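Local atomic coordinates of ectonucleotide pyrophosphatase/phosphodiesterase family member 5 (Mus musculus, PDB entry 5VEO), a protein that is a zinc-dependent ectoenzyme of the nucleotide pyrophosphatase/phosphodiesterase family that probably hydrolyses phosphodiester bonds, with restricted activity on nucleotides. Residues D22-W26 with D27-K31; V32-P35 with H36-Y39. The protein carries 1 engineered substitution. All coordinates share one frame; numbering follows the deposited sequence.

Contact 1: D22-W26 with D27-K31; sequences DGFRW and DYLYK. With ZN (zinc ion), chain E; AMP (adenosine monophosphate), chain Q.
D27 meets R25 in a side-on salt bridge. R25 NE donates to D27 OD2 at 2.7 Å, almost straight (170°) and in the guanidinium plane. R25 NH2 reaches D27 OD1 at 3.1 Å, more bent and tilted from that plane. Each carboxylate oxygen thus takes one nitrogen, which limits rotation of both groups. D27 CB lies over the centre of the W26 six-membered ring, 3.8 Å from its centroid. Next, Y28 N donates to R25 O, an i+3 to i bond of the 3-10 kind, which Y30 N to D27 O and K31 N to Y28 O continue. The Y28 ring takes R25 CB over the middle of one face. Its CG is anti to the carbonyl carbon (chi1 -80°), which turns the ring back under R25. Its edge is directed at the face of F24, an edge-to-face pair with planes at 65°. A water links Y28 OH to G23 O. L29 CD2 packs against F24 CE1 at 3.9 Å. K31 NZ stands 4.4 Å from R25 NH2. The two like charges share a water that accepts from both, and K31 NZ also bonds to P185 O.

The turn follows the metal site directly. D22 OD1 binds zinc at 1.9 Å, together with D224, H225 and AMP O3P, as in the alkaline phosphatase superfamily. In the fold, the loop leaves strand 16-21 of the main mixed sheet. F24, Y28 and K31 touch helix 190-210, while W26 and L29 touch strand 45-51, and D22 touches helix 58-67.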
ATOM      1  N   ASP A  22       2.662   1.488  -7.617  1.00  5.71           N
ATOM      2  CA  ASP A  22       2.007   0.372  -6.955  1.00  4.84           C
ATOM      3  C   ASP A  22       2.709  -0.950  -7.300  1.00  3.81           C
ATOM      4  O   ASP A  22       2.988  -1.231  -8.469  1.00  5.77           O
ATOM      5  CB  ASP A  22       0.537   0.332  -7.374  1.00  6.49           C
ATOM      6  CG  ASP A  22      -0.309  -0.518  -6.440  1.00  4.68           C
ATOM      7  OD1 ASP A  22       0.090  -1.692  -6.225  1.00  5.47           O
ATOM      8  OD2 ASP A  22      -1.323  -0.010  -5.894  1.00  6.26           O
ATOM      9  N   GLY A  23       2.971  -1.769  -6.286  1.00  5.69           N
ATOM     10  CA  GLY A  23       3.477  -3.123  -6.511  1.00  5.39           C
ATOM     11  C   GLY A  23       4.919  -3.198  -6.961  1.00  6.32           C
ATOM     12  O   GLY A  23       5.306  -4.144  -7.665  1.00  6.28           O
ATOM     13  N   PHE A  24       5.735  -2.230  -6.564  1.00  4.91           N
ATOM     14  CA  PHE A  24       7.132  -2.179  -6.988  1.00  5.23           C
ATOM     15  C   PHE A  24       7.950  -2.910  -5.928  1.00  4.57           C
ATOM     16  O   PHE A  24       8.370  -2.345  -4.911  1.00  5.58           O
ATOM     17  CB  PHE A  24       7.599  -0.743  -7.203  1.00  7.01           C
ATOM     18  CG  PHE A  24       8.826  -0.631  -8.070  1.00  6.40           C
ATOM     19  CD1 PHE A  24      10.062  -1.118  -7.642  1.00  7.59           C
ATOM     20  CD2 PHE A  24       8.743  -0.070  -9.337  1.00  7.25           C
ATOM     21  CE1 PHE A  24      11.187  -1.015  -8.459  1.00  8.59           C
ATOM     22  CE2 PHE A  24       9.875   0.046 -10.148  1.00  8.97           C
ATOM     23  CZ  PHE A  24      11.097  -0.429  -9.702  1.00  9.65           C
ATOM     24  N   ARG A  25       8.134  -4.205  -6.157  1.00  5.86           N
ATOM     25  CA  ARG A  25       8.926  -5.044  -5.272  1.00  5.01           C
ATOM     26  C   ARG A  25      10.356  -4.508  -5.193  1.00  5.97           C
ATOM     27  O   ARG A  25      10.924  -4.057  -6.191  1.00  6.66           O
ATOM     28  CB  ARG A  25       8.910  -6.483  -5.810  1.00  6.50           C
ATOM     29  CG  ARG A  25       9.384  -7.531  -4.850  1.00  7.15           C
ATOM     30  CD  ARG A  25       9.093  -8.913  -5.392  1.00  8.71           C
ATOM     31  NE  ARG A  25      10.170  -9.389  -6.208  1.00  9.36           N
ATOM     32  CZ  ARG A  25      10.170 -10.559  -6.840  1.00 11.37           C
ATOM     33  NH1 ARG A  25       9.114 -11.377  -6.776  1.00  9.16           N
ATOM     34  NH2 ARG A  25      11.254 -10.916  -7.532  1.00 18.05           N
ATOM     35  N   TRP A  26      10.950  -4.644  -4.002  1.00  5.64           N
ATOM     36  CA  TRP A  26      12.232  -4.016  -3.674  1.00  6.12           C
ATOM     37  C   TRP A  26      13.348  -4.402  -4.655  1.00  6.85           C
ATOM     38  O   TRP A  26      14.213  -3.574  -4.978  1.00  8.81           O
ATOM     39  CB  TRP A  26      12.623  -4.378  -2.231  1.00  8.97           C
ATOM     40  CG  TRP A  26      12.923  -5.823  -2.077  1.00  7.46           C
ATOM     41  CD1 TRP A  26      12.035  -6.853  -1.994  1.00  7.13           C
ATOM     42  CD2 TRP A  26      14.225  -6.405  -2.056  1.00  6.76           C
ATOM     43  NE1 TRP A  26      12.718  -8.059  -1.928  1.00  7.47           N
ATOM     44  CE2 TRP A  26      14.064  -7.799  -1.963  1.00  7.15           C
ATOM     45  CE3 TRP A  26      15.520  -5.875  -2.104  1.00  7.83           C
ATOM     46  CZ2 TRP A  26      15.147  -8.672  -1.913  1.00  8.96           C
ATOM     47  CZ3 TRP A  26      16.599  -6.751  -2.052  1.00  9.16           C
ATOM     48  CH2 TRP A  26      16.395  -8.131  -1.949  1.00  8.68           C
ATOM     49  N   ASP A  27      13.346  -5.638  -5.142  1.00  6.88           N
ATOM     50  CA  ASP A  27      14.425  -6.111  -6.010  1.00  7.58           C
ATOM     51  C   ASP A  27      14.142  -5.915  -7.498  1.00  7.79           C
ATOM     52  O   ASP A  27      14.985  -6.282  -8.327  1.00  8.94           O
ATOM     53  CB  ASP A  27      14.720  -7.579  -5.720  1.00  8.21           C
ATOM     54  CG  ASP A  27      13.554  -8.483  -6.053  1.00 12.33           C
ATOM     55  OD1 ASP A  27      13.756  -9.714  -6.172  1.00 15.99           O
ATOM     56  OD2 ASP A  27      12.439  -7.971  -6.240  1.00 14.59           O
ATOM     57  N   TYR A  28      13.021  -5.280  -7.861  1.00  8.41           N
ATOM     58  CA  TYR A  28      12.765  -4.983  -9.267  1.00  7.43           C
ATOM     59  C   TYR A  28      13.825  -4.061  -9.857  1.00  5.52           C
ATOM     60  O   TYR A  28      14.027  -4.070 -11.071  1.00  9.10           O
ATOM     61  CB  TYR A  28      11.388  -4.346  -9.427  1.00  6.66           C
ATOM     62  CG  TYR A  28      10.171  -5.260  -9.426  1.00  7.13           C
ATOM     63  CD1 TYR A  28       8.910  -4.711  -9.527  1.00  6.50           C
ATOM     64  CD2 TYR A  28      10.263  -6.642  -9.383  1.00  7.00           C
ATOM     65  CE1 TYR A  28       7.772  -5.490  -9.568  1.00  6.45           C
ATOM     66  CE2 TYR A  28       9.106  -7.440  -9.415  1.00  7.66           C
ATOM     67  CZ  TYR A  28       7.869  -6.848  -9.514  1.00  7.91           C
ATOM     68  OH  TYR A  28       6.732  -7.614  -9.563  1.00  8.65           O
ATOM     69  N   LEU A  29      14.484  -3.245  -9.010  1.00  7.68           N
ATOM     70  CA  LEU A  29      15.579  -2.361  -9.424  1.00 11.66           C
ATOM     71  C   LEU A  29      16.638  -3.090 -10.218  1.00  9.01           C
ATOM     72  O   LEU A  29      17.373  -2.470 -10.997  1.00 11.78           O
ATOM     73  CB  LEU A  29      16.261  -1.750  -8.191  1.00 15.80           C
ATOM     74  CG  LEU A  29      15.395  -0.872  -7.303  1.00 23.58           C
ATOM     75  CD1 LEU A  29      16.215  -0.406  -6.105  1.00 29.16           C
ATOM     76  CD2 LEU A  29      14.871   0.309  -8.101  1.00 25.49           C
ATOM     77  N   TYR A  30      16.764  -4.393  -9.995  1.00  8.60           N
ATOM     78  CA  TYR A  30      17.849  -5.177 -10.554  1.00 10.78           C
ATOM     79  C   TYR A  30      17.424  -6.077 -11.706  1.00 10.08           C
ATOM     80  O   TYR A  30      18.270  -6.803 -12.243  1.00 13.68           O
ATOM     81  CB  TYR A  30      18.471  -6.021  -9.446  1.00 10.98           C
ATOM     82  CG  TYR A  30      18.868  -5.207  -8.246  1.00  9.55           C
ATOM     83  CD1 TYR A  30      19.663  -4.077  -8.385  1.00 10.67           C
ATOM     84  CD2 TYR A  30      18.414  -5.537  -6.984  1.00 13.21           C
ATOM     85  CE1 TYR A  30      20.027  -3.323  -7.286  1.00 12.76           C
ATOM     86  CE2 TYR A  30      18.776  -4.790  -5.877  1.00 16.57           C
ATOM     87  CZ  TYR A  30      19.586  -3.688  -6.035  1.00 12.92           C
ATOM     88  OH  TYR A  30      19.952  -2.941  -4.933  1.00 16.07           O
ATOM     89  N   LYS A  31      16.144  -6.063 -12.087  1.00  8.71           N
ATOM     90  CA  LYS A  31      15.647  -6.924 -13.160  1.00 10.70           C
ATOM     91  C   LYS A  31      16.046  -6.414 -14.539  1.00 10.68           C
ATOM     92  O   LYS A  31      16.183  -7.212 -15.474  1.00 14.89           O
ATOM     93  CB  LYS A  31      14.124  -7.046 -13.072  1.00 13.66           C
ATOM     94  CG  LYS A  31      13.656  -8.064 -12.021  1.00 22.36           C
ATOM     95  CD  LYS A  31      12.138  -8.353 -12.107  1.00 24.12           C
ATOM     96  CE  LYS A  31      11.723  -9.491 -11.200  1.00 26.81           C
ATOM     97  NZ  LYS A  31      12.095 -10.794 -11.818  1.00 26.41           N
TER
HETATM   98 ZN    ZN E 502      -0.699  -2.395  -4.599  1.00  6.77          ZN
HETATM   99  P   AMP Q 524      -3.719  -3.706  -5.039  1.00  7.97           P
HETATM  100  O1P AMP Q 524      -4.109  -4.130  -3.655  1.00  9.16           O
HETATM  101  O2P AMP Q 524      -3.785  -4.874  -6.030  1.00  7.94           O
HETATM  102  O3P AMP Q 524      -2.354  -3.024  -5.097  1.00  8.37           O
HETATM  103  O5' AMP Q 524      -4.771  -2.614  -5.551  1.00 10.53           O
HETATM  104  C5' AMP Q 524      -4.367  -1.681  -6.565  1.00 11.55           C
HETATM  105  C4' AMP Q 524      -5.466  -1.316  -7.523  1.00 10.46           C
HETATM  106  O4' AMP Q 524      -6.354  -0.420  -6.869  1.00 15.30           O
HETATM  107  C3' AMP Q 524      -4.966  -0.561  -8.757  1.00 12.73           C
HETATM  108  O3' AMP Q 524      -5.016  -1.389  -9.898  1.00 20.69           O
HETATM  109  C2' AMP Q 524      -5.932   0.617  -8.917  1.00 14.89           C
HETATM  110  O2' AMP Q 524      -6.502   0.749 -10.191  1.00 22.33           O
HETATM  111  C1' AMP Q 524      -6.984   0.353  -7.859  1.00 16.30           C
HETATM  112  N9  AMP Q 524      -7.490   1.561  -7.246  1.00 15.95           N
HETATM  113  C8  AMP Q 524      -6.813   2.449  -6.498  1.00 16.93           C
HETATM  114  N7  AMP Q 524      -7.650   3.434  -6.088  1.00 15.49           N
HETATM  115  C5  AMP Q 524      -8.874   3.131  -6.595  1.00 15.19           C
HETATM  116  C6  AMP Q 524     -10.226   3.725  -6.552  1.00 16.24           C
HETATM  117  N6  AMP Q 524     -10.434   4.868  -5.873  1.00 17.62           N
HETATM  118  N1  AMP Q 524     -11.225   3.102  -7.201  1.00 17.15           N
HETATM  119  C2  AMP Q 524     -11.048   1.957  -7.885  1.00 21.77           C
HETATM  120  N3  AMP Q 524      -9.856   1.343  -7.968  1.00 19.39           N
HETATM  121  C4  AMP Q 524      -8.762   1.903  -7.357  1.00 15.36           C
HETATM  122  O   HOH W   1       4.478  -5.988  -9.580  1.00  6.96           O
HETATM  123  O   HOH W   2      11.443 -12.631  -9.965  1.00 24.93           O

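Contact 2: V32-P35 with H36-Y39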
ATOM      1  N   VAL A  32      16.197  -5.101 -14.681  1.00 11.97           N
ATOM      2  CA  VAL A  32      16.567  -4.429 -15.923  1.00 12.19           C
ATOM      3  C   VAL A  32      17.368  -3.201 -15.528  1.00 12.56           C
ATOM      4  O   VAL A  32      17.308  -2.783 -14.362  1.00 12.69           O
ATOM      5  CB  VAL A  32      15.341  -3.996 -16.738  1.00 15.13           C
ATOM      6  CG1 VAL A  32      14.628  -5.180 -17.277  1.00 22.23           C
ATOM      7  CG2 VAL A  32      14.429  -3.137 -15.885  1.00 14.17           C
ATOM      8  N   PRO A  33      18.083  -2.570 -16.455  1.00 13.76           N
ATOM      9  CA  PRO A  33      18.680  -1.267 -16.151  1.00 15.17           C
ATOM     10  C   PRO A  33      17.618  -0.295 -15.651  1.00 14.62           C
ATOM     11  O   PRO A  33      16.541  -0.154 -16.238  1.00 15.54           O
ATOM     12  CB  PRO A  33      19.284  -0.836 -17.492  1.00 17.88           C
ATOM     13  CG  PRO A  33      19.603  -2.156 -18.182  1.00 21.49           C
ATOM     14  CD  PRO A  33      18.425  -3.029 -17.810  1.00 18.17           C
ATOM     15  N   THR A  34      17.908   0.342 -14.529  1.00 13.88           N
ATOM     16  CA  THR A  34      17.023   1.341 -13.932  1.00 14.51           C
ATOM     17  C   THR A  34      17.847   2.593 -13.659  1.00 14.32           C
ATOM     18  O   THR A  34      18.115   2.960 -12.503  1.00 13.75           O
ATOM     19  CB  THR A  34      16.342   0.806 -12.668  1.00 13.79           C
ATOM     20  OG1 THR A  34      17.312   0.240 -11.790  1.00 14.60           O
ATOM     21  CG2 THR A  34      15.309  -0.273 -13.005  1.00 12.39           C
ATOM     22  N   PRO A  35      18.262   3.282 -14.721  1.00 14.10           N
ATOM     23  CA  PRO A  35      19.154   4.441 -14.552  1.00 15.42           C
ATOM     24  C   PRO A  35      18.553   5.567 -13.747  1.00 14.59           C
ATOM     25  O   PRO A  35      19.293   6.242 -13.024  1.00 16.97           O
ATOM     26  CB  PRO A  35      19.443   4.871 -15.998  1.00 18.74           C
ATOM     27  CG  PRO A  35      18.339   4.258 -16.821  1.00 18.27           C
ATOM     28  CD  PRO A  35      18.039   2.957 -16.135  1.00 15.87           C
ATOM     29  N   HIS A  36      17.236   5.784 -13.817  1.00 13.55           N
ATOM     30  CA  HIS A  36      16.678   6.906 -13.074  1.00 13.74           C
ATOM     31  C   HIS A  36      16.527   6.575 -11.598  1.00 13.92           C
ATOM     32  O   HIS A  36      16.809   7.425 -10.746  1.00 14.34           O
ATOM     33  CB  HIS A  36      15.371   7.342 -13.711  1.00 14.21           C
ATOM     34  CG  HIS A  36      15.571   7.865 -15.093  1.00 17.49           C
ATOM     35  ND1 HIS A  36      15.238   7.150 -16.221  1.00 18.86           N
ATOM     36  CD2 HIS A  36      16.173   8.997 -15.527  1.00 16.85           C
ATOM     37  CE1 HIS A  36      15.566   7.853 -17.294  1.00 18.89           C
ATOM     38  NE2 HIS A  36      16.135   8.975 -16.898  1.00 19.42           N
ATOM     39  N   PHE A  37      16.136   5.338 -11.263  1.00 13.24           N
ATOM     40  CA  PHE A  37      16.213   4.922  -9.869  1.00 11.11           C
ATOM     41  C   PHE A  37      17.643   5.023  -9.356  1.00 12.63           C
ATOM     42  O   PHE A  37      17.876   5.496  -8.242  1.00 14.10           O
ATOM     43  CB  PHE A  37      15.688   3.498  -9.679  1.00 10.39           C
ATOM     44  CG  PHE A  37      14.173   3.389  -9.696  1.00  9.51           C
ATOM     45  CD1 PHE A  37      13.446   3.515  -8.529  1.00 10.54           C
ATOM     46  CD2 PHE A  37      13.486   3.158 -10.876  1.00 12.87           C
ATOM     47  CE1 PHE A  37      12.045   3.419  -8.531  1.00 12.35           C
ATOM     48  CE2 PHE A  37      12.091   3.050 -10.881  1.00 14.91           C
ATOM     49  CZ  PHE A  37      11.379   3.194  -9.701  1.00 12.85           C
ATOM     50  N   HIS A  38      18.618   4.592 -10.161  1.00 12.81           N
ATOM     51  CA  HIS A  38      20.007   4.619  -9.716  1.00 14.65           C
ATOM     52  C   HIS A  38      20.531   6.047  -9.582  1.00 16.30           C
ATOM     53  O   HIS A  38      21.372   6.315  -8.714  1.00 18.01           O
ATOM     54  CB  HIS A  38      20.861   3.773 -10.665  1.00 14.70           C
ATOM     55  CG  HIS A  38      20.821   2.313 -10.340  1.00 16.51           C
ATOM     56  ND1 HIS A  38      19.770   1.503 -10.708  1.00 16.12           N
ATOM     57  CD2 HIS A  38      21.677   1.525  -9.646  1.00 18.12           C
ATOM     58  CE1 HIS A  38      19.989   0.272 -10.275  1.00 17.38           C
ATOM     59  NE2 HIS A  38      21.135   0.262  -9.617  1.00 16.77           N
ATOM     60  N   TYR A  39      20.004   6.981 -10.378  1.00 14.92           N
ATOM     61  CA  TYR A  39      20.368   8.385 -10.227  1.00 17.61           C
ATOM     62  C   TYR A  39      19.915   8.929  -8.874  1.00 17.20           C
ATOM     63  O   TYR A  39      20.667   9.635  -8.191  1.00 18.86           O
ATOM     64  CB  TYR A  39      19.762   9.187 -11.376  1.00 19.17           C
ATOM     65  CG  TYR A  39      19.984  10.671 -11.285  1.00 18.60           C
ATOM     66  CD1 TYR A  39      21.211  11.232 -11.615  1.00 22.33           C
ATOM     67  CD2 TYR A  39      18.967  11.516 -10.876  1.00 20.52           C
ATOM     68  CE1 TYR A  39      21.411  12.609 -11.549  1.00 23.41           C
ATOM     69  CE2 TYR A  39      19.157  12.887 -10.810  1.00 23.98           C
ATOM     70  CZ  TYR A  39      20.380  13.427 -11.135  1.00 26.29           C
ATOM     71  OH  TYR A  39      20.544  14.802 -11.046  1.00 28.67           O
TER
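H38 turns its ring back toward T34, the N-cap residue of helix 35-42. The edge of the imidazole, not a face, meets the T34 carbonyl. H38 ND1 donates to T34 O at 2.8 Å, with the oxygen close to the ring plane. The same nitrogen approaches the oxygen from above the carbonyl plane, 49° out of it. H38 N also donates to T34 O, at 2.9 Å and nearly along the C=O axis. One carbonyl is therefore gripped by backbone and side chain of a single residue, four places on. With CG anti to the carbonyl carbon (chi1 -83°), the H38 ring folds back beside its own N-H, and both point to the T34 oxygen.

T34 sits at the N-cap, yet its hydroxyl serves no capping bond; it is hydrogen-bonded to L29 O, five residues back along the chain. T34 CB faces F37, whose CB is 4.1 Å away. The F37 ring lies oblique to that carbon.

P35 opens the helix. Its nitrogen has no hydrogen to give, which suits the first turn, where such hydrogens lack partners in the helix. H36 CB lies against P35 C, and H36 ND1 is hydrogen-bonded to D198 of helix 190-210, whose carboxylate also accepts from F37 N. The Y39 hydroxyl is hydrogen-bonded to K209 NZ. The Y39 backbone stays in the helical pattern: Y39 N donates to P35 O at 2.8 Å, with an angle of 140° at the hydrogen.

Overall arrangement
From the N terminus, strand 16-21 of the mixed sheet runs out at the zinc site. Contact 1 (22-31) folds the chain there into a compact turn. Contact 2 (32-39) then takes it into helix 35-42. The two are in series; they neither nest nor cross, and their centres are 11 Å apart. They still touch. L29 O and T34 OG1, 2.8 Å apart, probably share a hydrogen bond across the junction. F37 packs on both F24 and L29, joining the start of the helix to the turn. Both contacts lean on helix 190-210, and contact 1 also reaches strand 45-51.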